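Local coordinates for protein motility-associated killing factor MakB (Vibrio cholerae serotype O1, PDB 6W1W) that probably serves as the B component of a three-component cytotoxin that resembles the alpha-pore-forming toxins, at residues T78-Y83 / L285-E290; T11-L16 / K324-F329; T113-I118 / D289-V294. All blocks are in the same frame, centred on the assembly; numbering follows the deposited sequence.

Contact 1 (T78-Y83 / L285-E290); sequences TSFINY and LLWQDE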
loop_
_atom_site.group_PDB
_atom_site.type_symbol
_atom_site.label_atom_id
_atom_site.label_comp_id
_atom_site.label_asym_id
_atom_site.label_seq_id
_atom_site.Cartn_x
_atom_site.Cartn_y
_atom_site.Cartn_z
ATOM N N THR A 78 14.962 7.891 -4.214
ATOM C CA THR A 78 16.243 8.540 -4.461
ATOM C C THR A 78 17.331 7.554 -4.878
ATOM O O THR A 78 18.343 7.979 -5.449
ATOM C CB THR A 78 16.687 9.318 -3.219
ATOM O OG1 THR A 78 17.719 10.245 -3.575
ATOM C CG2 THR A 78 17.219 8.373 -2.148
ATOM N N SER A 79 17.149 6.255 -4.623
ATOM C CA SER A 79 18.183 5.291 -4.989
ATOM C C SER A 79 18.322 5.168 -6.502
ATOM O O SER A 79 19.434 4.965 -7.007
ATOM C CB SER A 79 17.890 3.926 -4.364
ATOM O OG SER A 79 16.774 3.300 -4.967
ATOM N N PHE A 80 17.218 5.299 -7.239
ATOM C CA PHE A 80 17.283 5.237 -8.694
ATOM C C PHE A 80 17.611 6.591 -9.309
ATOM O O PHE A 80 18.202 6.648 -10.394
ATOM C CB PHE A 80 15.963 4.706 -9.259
ATOM C CG PHE A 80 15.781 3.226 -9.084
ATOM C CD1 PHE A 80 15.209 2.715 -7.930
ATOM C CD2 PHE A 80 16.180 2.344 -10.075
ATOM C CE1 PHE A 80 15.040 1.351 -7.766
ATOM C CE2 PHE A 80 16.012 0.982 -9.917
ATOM C CZ PHE A 80 15.441 0.485 -8.761
ATOM N N ILE A 81 17.241 7.684 -8.639
ATOM C CA ILE A 81 17.559 9.012 -9.152
ATOM C C ILE A 81 19.042 9.315 -8.977
ATOM O O ILE A 81 19.720 9.740 -9.921
ATOM C CB ILE A 81 16.680 10.073 -8.468
ATOM C CG1 ILE A 81 15.215 9.881 -8.862
ATOM C CG2 ILE A 81 17.156 11.470 -8.825
ATOM C CD1 ILE A 81 14.278 10.869 -8.204
ATOM N N ASN A 82 19.568 9.095 -7.769
ATOM C CA ASN A 82 20.982 9.354 -7.520
ATOM C C ASN A 82 21.876 8.439 -8.349
ATOM O O ASN A 82 22.954 8.858 -8.791
ATOM C CB ASN A 82 21.291 9.199 -6.027
ATOM C CG ASN A 82 22.777 9.333 -5.715
ATOM O OD1 ASN A 82 23.348 10.421 -5.807
ATOM N ND2 ASN A 82 23.405 8.226 -5.324
ATOM N N TYR A 83 21.449 7.195 -8.584
ATOM C CA TYR A 83 22.301 6.269 -9.326
ATOM C C TYR A 83 22.469 6.703 -10.777
ATOM O O TYR A 83 23.560 6.574 -11.344
ATOM C CB TYR A 83 21.747 4.848 -9.261
ATOM C CG TYR A 83 22.632 3.849 -9.974
ATOM C CD1 TYR A 83 23.820 3.411 -9.404
ATOM C CD2 TYR A 83 22.292 3.359 -11.225
ATOM C CE1 TYR A 83 24.641 2.505 -10.056
ATOM C CE2 TYR A 83 23.105 2.453 -11.884
ATOM C CZ TYR A 83 24.276 2.028 -11.297
ATOM O OH TYR A 83 25.080 1.126 -11.958
ATOM N N LEU A 285 17.099 -7.766 -6.544
ATOM C CA LEU A 285 17.725 -8.522 -7.622
ATOM C C LEU A 285 18.054 -7.631 -8.811
ATOM O O LEU A 285 18.995 -7.919 -9.558
ATOM C CB LEU A 285 16.818 -9.675 -8.053
ATOM C CG LEU A 285 17.292 -10.531 -9.231
ATOM C CD1 LEU A 285 18.607 -11.232 -8.908
ATOM C CD2 LEU A 285 16.227 -11.539 -9.640
ATOM N N LEU A 286 17.299 -6.545 -9.000
ATOM C CA LEU A 286 17.595 -5.619 -10.087
ATOM C C LEU A 286 18.966 -4.984 -9.904
ATOM O O LEU A 286 19.765 -4.918 -10.846
ATOM C CB LEU A 286 16.515 -4.541 -10.179
ATOM C CG LEU A 286 16.785 -3.529 -11.292
ATOM C CD1 LEU A 286 16.953 -4.280 -12.591
ATOM C CD2 LEU A 286 15.671 -2.500 -11.397
ATOM N N TRP A 287 19.254 -4.504 -8.691
ATOM C CA TRP A 287 20.589 -3.996 -8.400
ATOM C C TRP A 287 21.631 -5.109 -8.422
ATOM O O TRP A 287 22.774 -4.880 -8.834
ATOM C CB TRP A 287 20.611 -3.312 -7.036
ATOM C CG TRP A 287 19.746 -2.102 -6.888
ATOM C CD1 TRP A 287 18.696 -1.951 -6.030
ATOM C CD2 TRP A 287 19.881 -0.858 -7.580
ATOM N NE1 TRP A 287 18.161 -0.691 -6.154
ATOM C CE2 TRP A 287 18.871 -0.001 -7.100
ATOM C CE3 TRP A 287 20.753 -0.387 -8.565
ATOM C CZ2 TRP A 287 18.708 1.298 -7.571
ATOM C CZ3 TRP A 287 20.591 0.905 -9.032
ATOM C CH2 TRP A 287 19.575 1.731 -8.536
ATOM N N GLN A 288 21.256 -6.315 -7.986
ATOM C CA GLN A 288 22.232 -7.385 -7.802
ATOM C C GLN A 288 22.872 -7.783 -9.126
ATOM O O GLN A 288 24.088 -7.651 -9.304
ATOM C CB GLN A 288 21.572 -8.589 -7.118
ATOM C CG GLN A 288 22.406 -9.868 -7.116
ATOM C CD GLN A 288 23.777 -9.694 -6.484
ATOM O OE1 GLN A 288 23.980 -8.843 -5.618
ATOM N NE2 GLN A 288 24.729 -10.508 -6.921
ATOM N N ASP A 289 22.068 -8.262 -10.082
ATOM C CA ASP A 289 22.636 -8.620 -11.377
ATOM C C ASP A 289 23.085 -7.398 -12.174
ATOM O O ASP A 289 23.704 -7.563 -13.230
ATOM C CB ASP A 289 21.645 -9.466 -12.189
ATOM C CG ASP A 289 20.345 -8.744 -12.489
ATOM O OD1 ASP A 289 20.141 -7.622 -11.982
ATOM O OD2 ASP A 289 19.524 -9.305 -13.246
ATOM N N GLU A 290 22.796 -6.185 -11.689
ATOM C CA GLU A 290 23.429 -4.984 -12.228
ATOM C C GLU A 290 24.835 -4.811 -11.666
ATOM O O GLU A 290 25.743 -4.354 -12.369
ATOM C CB GLU A 290 22.577 -3.753 -11.912
ATOM C CG GLU A 290 23.019 -2.490 -12.629
ATOM C CD GLU A 290 22.929 -2.622 -14.135
ATOM O OE1 GLU A 290 21.961 -3.246 -14.621
ATOM O OE2 GLU A 290 23.834 -2.112 -14.829
#

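Contact 2 (T11-L16 / K324-F329); sequences TALNML and KTISEF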
loop_
_atom_site.group_PDB
_atom_site.type_symbol
_atom_site.label_atom_id
_atom_site.label_comp_id
_atom_site.label_asym_id
_atom_site.label_seq_id
_atom_site.Cartn_x
_atom_site.Cartn_y
_atom_site.Cartn_z
ATOM N N THR A 11 10.954 -4.140 -18.258
ATOM C CA THR A 11 10.883 -5.000 -17.080
ATOM C C THR A 11 11.217 -4.232 -15.807
ATOM O O THR A 11 10.710 -4.568 -14.731
ATOM C CB THR A 11 11.825 -6.194 -17.238
ATOM O OG1 THR A 11 11.765 -6.676 -18.583
ATOM C CG2 THR A 11 11.415 -7.318 -16.296
ATOM N N ALA A 12 12.058 -3.200 -15.910
ATOM C CA ALA A 12 12.414 -2.403 -14.742
ATOM C C ALA A 12 11.227 -1.586 -14.248
ATOM O O ALA A 12 10.926 -1.575 -13.049
ATOM C CB ALA A 12 13.598 -1.493 -15.077
ATOM N N LEU A 13 10.533 -0.902 -15.163
ATOM C CA LEU A 13 9.436 -0.017 -14.781
ATOM C C LEU A 13 8.246 -0.772 -14.206
ATOM O O LEU A 13 7.457 -0.184 -13.457
ATOM C CB LEU A 13 8.995 0.813 -15.984
ATOM C CG LEU A 13 9.637 2.194 -16.118
ATOM C CD1 LEU A 13 11.156 2.109 -16.053
ATOM C CD2 LEU A 13 9.191 2.864 -17.414
ATOM N N ASN A 14 8.095 -2.056 -14.532
ATOM C CA ASN A 14 7.031 -2.840 -13.914
ATOM C C ASN A 14 7.359 -3.166 -12.462
ATOM O O ASN A 14 6.468 -3.158 -11.604
ATOM C CB ASN A 14 6.787 -4.121 -14.711
ATOM C CG ASN A 14 6.239 -3.846 -16.097
ATOM O OD1 ASN A 14 6.281 -2.715 -16.582
ATOM N ND2 ASN A 14 5.723 -4.883 -16.743
HETATM N N MSE A 15 8.625 -3.448 -12.166
HETATM C CA MSE A 15 9.043 -3.755 -10.800
HETATM C C MSE A 15 9.012 -2.505 -9.934
HETATM O O MSE A 15 8.766 -2.582 -8.731
HETATM C CB MSE A 15 10.440 -4.374 -10.779
HETATM C CG MSE A 15 10.561 -5.626 -11.627
HETATM SE SE MSE A 15 12.127 -6.697 -11.185
HETATM C CE MSE A 15 11.989 -8.037 -12.595
ATOM N N LEU A 16 9.270 -1.348 -10.551
ATOM C CA LEU A 16 9.067 -0.085 -9.851
ATOM C C LEU A 16 7.596 0.125 -9.516
ATOM O O LEU A 16 7.256 0.573 -8.413
ATOM C CB LEU A 16 9.594 1.080 -10.689
ATOM C CG LEU A 16 10.998 1.611 -10.377
ATOM C CD1 LEU A 16 11.277 1.570 -8.878
ATOM C CD2 LEU A 16 12.062 0.860 -11.158
ATOM N N LYS A 324 18.216 7.338 -17.723
ATOM C CA LYS A 324 17.459 8.585 -17.724
ATOM C C LYS A 324 15.964 8.310 -17.810
ATOM O O LYS A 324 15.161 9.009 -17.180
ATOM C CB LYS A 324 17.915 9.480 -18.878
ATOM C CG LYS A 324 17.409 10.916 -18.793
ATOM C CD LYS A 324 17.829 11.575 -17.486
ATOM C CE LYS A 324 17.429 13.044 -17.439
ATOM N NZ LYS A 324 15.957 13.233 -17.558
ATOM N N THR A 325 15.574 7.285 -18.574
ATOM C CA THR A 325 14.165 6.908 -18.648
ATOM C C THR A 325 13.669 6.380 -17.306
ATOM O O THR A 325 12.554 6.699 -16.878
ATOM C CB THR A 325 13.957 5.868 -19.756
ATOM O OG1 THR A 325 14.429 6.386 -21.011
ATOM C CG2 THR A 325 12.485 5.515 -19.892
ATOM N N ILE A 326 14.494 5.584 -16.618
ATOM C CA ILE A 326 14.090 5.038 -15.326
ATOM C C ILE A 326 14.073 6.132 -14.265
ATOM O O ILE A 326 13.175 6.179 -13.417
ATOM C CB ILE A 326 15.008 3.867 -14.927
ATOM C CG1 ILE A 326 14.913 2.748 -15.964
ATOM C CG2 ILE A 326 14.643 3.341 -13.545
ATOM C CD1 ILE A 326 15.661 1.502 -15.590
ATOM N N SER A 327 15.053 7.037 -14.303
ATOM C CA SER A 327 15.068 8.135 -13.341
ATOM C C SER A 327 13.864 9.046 -13.537
ATOM O O SER A 327 13.302 9.566 -12.566
ATOM C CB SER A 327 16.369 8.930 -13.460
ATOM O OG SER A 327 16.464 9.906 -12.433
ATOM N N GLU A 328 13.445 9.243 -14.790
ATOM C CA GLU A 328 12.266 10.063 -15.048
ATOM C C GLU A 328 10.984 9.367 -14.605
ATOM O O GLU A 328 10.025 10.039 -14.206
ATOM C CB GLU A 328 12.196 10.431 -16.531
ATOM C CG GLU A 328 13.202 11.496 -16.951
ATOM C CD GLU A 328 13.232 11.717 -18.455
ATOM O OE1 GLU A 328 12.295 11.269 -19.149
ATOM O OE2 GLU A 328 14.201 12.337 -18.944
ATOM N N PHE A 329 10.943 8.033 -14.668
ATOM C CA PHE A 329 9.770 7.317 -14.177
ATOM C C PHE A 329 9.652 7.418 -12.663
ATOM O O PHE A 329 8.539 7.476 -12.125
ATOM C CB PHE A 329 9.821 5.848 -14.594
ATOM C CG PHE A 329 8.639 5.046 -14.126
ATOM C CD1 PHE A 329 7.461 5.036 -14.855
ATOM C CD2 PHE A 329 8.698 4.306 -12.958
ATOM C CE1 PHE A 329 6.367 4.302 -14.428
ATOM C CE2 PHE A 329 7.604 3.572 -12.527
ATOM C CZ PHE A 329 6.439 3.570 -13.265
#

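Contact 3 (T113-I118 / D289-V294); sequences TLKQNI and DELDKV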
loop_
_atom_site.group_PDB
_atom_site.type_symbol
_atom_site.label_atom_id
_atom_site.label_comp_id
_atom_site.label_asym_id
_atom_site.label_seq_id
_atom_site.Cartn_x
_atom_site.Cartn_y
_atom_site.Cartn_z
ATOM N N THR A 113 28.202 2.405 -4.907
ATOM C CA THR A 113 26.816 2.863 -4.879
ATOM C C THR A 113 25.851 1.709 -5.118
ATOM O O THR A 113 24.807 1.620 -4.463
ATOM C CB THR A 113 26.604 3.969 -5.913
ATOM O OG1 THR A 113 27.638 4.950 -5.774
ATOM C CG2 THR A 113 25.254 4.645 -5.708
ATOM N N LEU A 114 26.189 0.811 -6.048
ATOM C CA LEU A 114 25.368 -0.377 -6.262
ATOM C C LEU A 114 25.255 -1.199 -4.986
ATOM O O LEU A 114 24.150 -1.571 -4.573
ATOM C CB LEU A 114 25.949 -1.224 -7.395
ATOM C CG LEU A 114 25.491 -0.862 -8.807
ATOM C CD1 LEU A 114 26.358 -1.553 -9.835
ATOM C CD2 LEU A 114 24.041 -1.253 -9.000
ATOM N N LYS A 115 26.394 -1.482 -4.343
ATOM C CA LYS A 115 26.390 -2.249 -3.099
ATOM C C LYS A 115 25.510 -1.591 -2.042
ATOM O O LYS A 115 24.774 -2.278 -1.323
ATOM C CB LYS A 115 27.819 -2.415 -2.575
ATOM C CG LYS A 115 28.564 -3.648 -3.088
ATOM C CD LYS A 115 30.016 -3.656 -2.588
ATOM C CE LYS A 115 30.700 -5.016 -2.754
ATOM N NZ LYS A 115 30.963 -5.400 -4.172
ATOM N N GLN A 116 25.571 -0.261 -1.932
ATOM C CA GLN A 116 24.734 0.434 -0.957
ATOM C C GLN A 116 23.258 0.251 -1.272
ATOM O O GLN A 116 22.447 0.023 -0.367
ATOM C CB GLN A 116 25.072 1.924 -0.919
ATOM C CG GLN A 116 26.484 2.258 -0.489
ATOM C CD GLN A 116 26.742 3.752 -0.487
ATOM O OE1 GLN A 116 27.827 4.209 -0.854
ATOM N NE2 GLN A 116 25.743 4.525 -0.073
ATOM N N ASN A 117 22.889 0.351 -2.552
ATOM C CA ASN A 117 21.481 0.299 -2.927
ATOM C C ASN A 117 20.882 -1.070 -2.635
ATOM O O ASN A 117 19.772 -1.169 -2.104
ATOM C CB ASN A 117 21.312 0.657 -4.405
ATOM C CG ASN A 117 21.486 2.145 -4.670
ATOM O OD1 ASN A 117 21.431 2.961 -3.748
ATOM N ND2 ASN A 117 21.691 2.503 -5.935
ATOM N N ILE A 118 21.602 -2.143 -2.968
ATOM C CA ILE A 118 21.068 -3.482 -2.720
ATOM C C ILE A 118 20.990 -3.769 -1.225
ATOM O O ILE A 118 20.048 -4.419 -0.759
ATOM C CB ILE A 118 21.894 -4.546 -3.469
ATOM C CG1 ILE A 118 21.610 -5.946 -2.925
ATOM C CG2 ILE A 118 23.362 -4.254 -3.392
ATOM C CD1 ILE A 118 22.338 -7.043 -3.665
ATOM N N ASP A 289 22.068 -8.262 -10.082
ATOM C CA ASP A 289 22.636 -8.620 -11.377
ATOM C C ASP A 289 23.085 -7.398 -12.174
ATOM O O ASP A 289 23.704 -7.563 -13.230
ATOM C CB ASP A 289 21.645 -9.466 -12.189
ATOM C CG ASP A 289 20.345 -8.744 -12.489
ATOM O OD1 ASP A 289 20.141 -7.622 -11.982
ATOM O OD2 ASP A 289 19.524 -9.305 -13.246
ATOM N N GLU A 290 22.796 -6.185 -11.689
ATOM C CA GLU A 290 23.429 -4.984 -12.228
ATOM C C GLU A 290 24.835 -4.811 -11.666
ATOM O O GLU A 290 25.743 -4.354 -12.369
ATOM C CB GLU A 290 22.577 -3.753 -11.912
ATOM C CG GLU A 290 23.019 -2.490 -12.629
ATOM C CD GLU A 290 22.929 -2.622 -14.135
ATOM O OE1 GLU A 290 21.961 -3.246 -14.621
ATOM O OE2 GLU A 290 23.834 -2.112 -14.829
ATOM N N LEU A 291 25.025 -5.167 -10.393
ATOM C CA LEU A 291 26.365 -5.193 -9.819
ATOM C C LEU A 291 27.211 -6.294 -10.448
ATOM O O LEU A 291 28.412 -6.108 -10.673
ATOM C CB LEU A 291 26.272 -5.376 -8.306
ATOM C CG LEU A 291 27.540 -5.778 -7.551
ATOM C CD1 LEU A 291 28.503 -4.605 -7.436
ATOM C CD2 LEU A 291 27.168 -6.324 -6.185
ATOM N N ASP A 292 26.602 -7.448 -10.740
ATOM C CA ASP A 292 27.330 -8.515 -11.421
ATOM C C ASP A 292 27.911 -8.039 -12.745
ATOM O O ASP A 292 28.951 -8.543 -13.181
ATOM C CB ASP A 292 26.418 -9.720 -11.658
ATOM C CG ASP A 292 25.857 -10.291 -10.375
ATOM O OD1 ASP A 292 26.241 -9.807 -9.288
ATOM O OD2 ASP A 292 25.028 -11.223 -10.453
ATOM N N LYS A 293 27.260 -7.075 -13.400
ATOM C CA LYS A 293 27.799 -6.548 -14.648
ATOM C C LYS A 293 29.016 -5.668 -14.393
ATOM O O LYS A 293 30.026 -5.780 -15.097
ATOM C CB LYS A 293 26.726 -5.767 -15.408
ATOM C CG LYS A 293 25.497 -6.571 -15.794
ATOM C CD LYS A 293 24.456 -5.668 -16.445
ATOM C CE LYS A 293 23.086 -6.325 -16.485
ATOM N NZ LYS A 293 22.021 -5.344 -16.821
ATOM N N VAL A 294 28.945 -4.784 -13.394
ATOM C CA VAL A 294 30.084 -3.910 -13.136
ATOM C C VAL A 294 31.232 -4.662 -12.476
ATOM O O VAL A 294 32.381 -4.216 -12.560
ATOM C CB VAL A 294 29.674 -2.696 -12.283
ATOM C CG1 VAL A 294 28.408 -2.072 -12.834
ATOM C CG2 VAL A 294 29.495 -3.094 -10.835
#

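Contact 1 (T78-Y83 / L285-E290)
The indole of Trp287 fits between two rings of helix 69-90, Phe80 and Tyr83, and meets each differently. Over one face of Phe80 sits Trp287 CZ2, close to the ring centre and 3.6 Å from Phe80 CZ. The two planes are tilted by 33° with centroids 4.4 Å apart, an oblique pairing. At the edge of the Phe80 ring, near its plane, Leu286 CD2 comes to 3.8 Å from Phe80 CE2. Toward Tyr83 the indole turns its edge: Trp287 CZ3 points at the ring face, displaced toward the rim, 3.7 Å from Tyr83 CG. With planes at 75°, this is a T-shaped (edge-to-face) pair.

Trp287 holds CG beside its own backbone N (chi1 -63°), and from there the long indole reaches into the space between the segment axes, 13.2 Å apart at closest approach. Trp287 CH2 also reaches the backbone, 3.6 Å from Ser79 O. Ser79 OG is hydrogen-bonded within its own helix to Ile76 O. Beyond the pair, Trp323 adds a further edge-to-face partner for Tyr83, and Ile326 and Val330 pack on Phe80.

No hydrogen bond joins the two segments. Aromatic and aliphatic carbon therefore carries this buried junction of two bundle helices, and rings sent from both sides fill the wide gap between the axes.

Contact 2 (T11-L16 / K324-F329)
Leu13 lies over one face of the Phe329 ring. Its CG sits 3.8 Å from the Phe329 ring centroid and 20° off the ring normal, a CH-pi contact displaced toward the rim at Phe329 CG. The CD2 branch follows the same side of the ring, 3.8 Å from Phe329 CD1. The other branch turns to the preceding helical turn of the partner, where Leu13 CD1 meets Ile326 CG1 at 3.8 Å. One leucine thus touches both of the large side chains that segment 324-329 sends across.

Leu16, one turn further on, meets the CD2-CE2 side of the ring obliquely, its CB 3.7 Å from Phe329 CE2. At the other end of the contact Ile326 CD1 reaches Ala12 CB at 3.7 Å. Ile326 gets there because CG1 stands opposite its carbonyl carbon (chi1 -61°) and the chain then runs on extended to CD1. Phe329 instead swings CG away from its backbone N, which lays the ring across Leu13 and Leu16.

Behind this first shell, the segment axes run parallel within 20° and 10.5 Å apart, with the CA atoms of Leu13 and Ile326 the nearest pair, 6.9 Å apart. Pro7 packs on Ala12 and Ile326, Leu16 also packs on Phe80 of helix 69-90, and Leu186 and Arg187 of the short helix 183-187 lie against Phe329. The hydroxyl of Thr325 is occupied within its own helix by Ala321 O.

No hydrogen bond crosses, and all five touching residues are buried. The N-terminal helix is therefore joined to the late helix 316-333 by shape and apolar burial, with a phenyl face as the main landing surface.

Contact 3 (T113-I118 / D289-V294)
Leu114 projects from helix 100-151 toward helix 276-302, beside Leu291. Its CB points toward the partner helix and CG carries the fork across. With CD1 anti to CA (chi2 167°), that methyl extends furthest and does most of the touching. Leu114 CD1 lodges 3.6 Å from Leu291 CA and 4.1 Å from Leu291 CB, close against the backbone, and also approaches Glu290 O at 3.8 Å. Ahead of it Val294 presents its two methyls, so the side chains meet tip to tip, with Leu114 CD1 3.6 Å from Val294 CG2. The second methyl, CD2, rests on the aliphatic part of Glu290, 4.0 Å from Glu290 CG, and packs against the indole of Trp287.

The segments run antiparallel at 164° with axes 9.8 Å apart, a neighbouring helix pair in the long helical bundle of this protein, which is structurally similar to the alpha-pore-forming toxins.

Glu290 can offer its carbon chain to Leu114 because its carboxylate bends away at chi2. The acid is engaged within its own helix: Lys293 NZ forms a salt bridge to Glu290 OE1 at 3.0 Å, arriving on the syn side but 34° out of the carboxylate plane. Leu5 lies against both Glu290 and Lys293. At the exposed margin of the contact, Lys115 bends at its last torsion and brings NZ to 4.2 Å from Leu291 CD1, a loose van der Waals approach.

How the contacts relate
The three contacts pack side by side across one helical bundle. Contacts 1 and 3 lie about 7 Å apart between centres, share Asp289 and Glu290 on helix 276-302, and touch where Asn117 lies beside Trp287 and Ser79. Contact 2 sits about 10 Å from contact 1 between centres, joined through Ile81 on Ser327; contacts 2 and 3 do not touch. Along the chain, contact 2 unites the first helix with the late helix 316-333, enclosing both others. Helices 69-90 and 100-151 are consecutive and are tied by the Cys90-Cys106 disulfide. Helices far apart in sequence are thus gathered into one bundle, consistent with the helical body of an alpha-pore-forming-toxin-like protein.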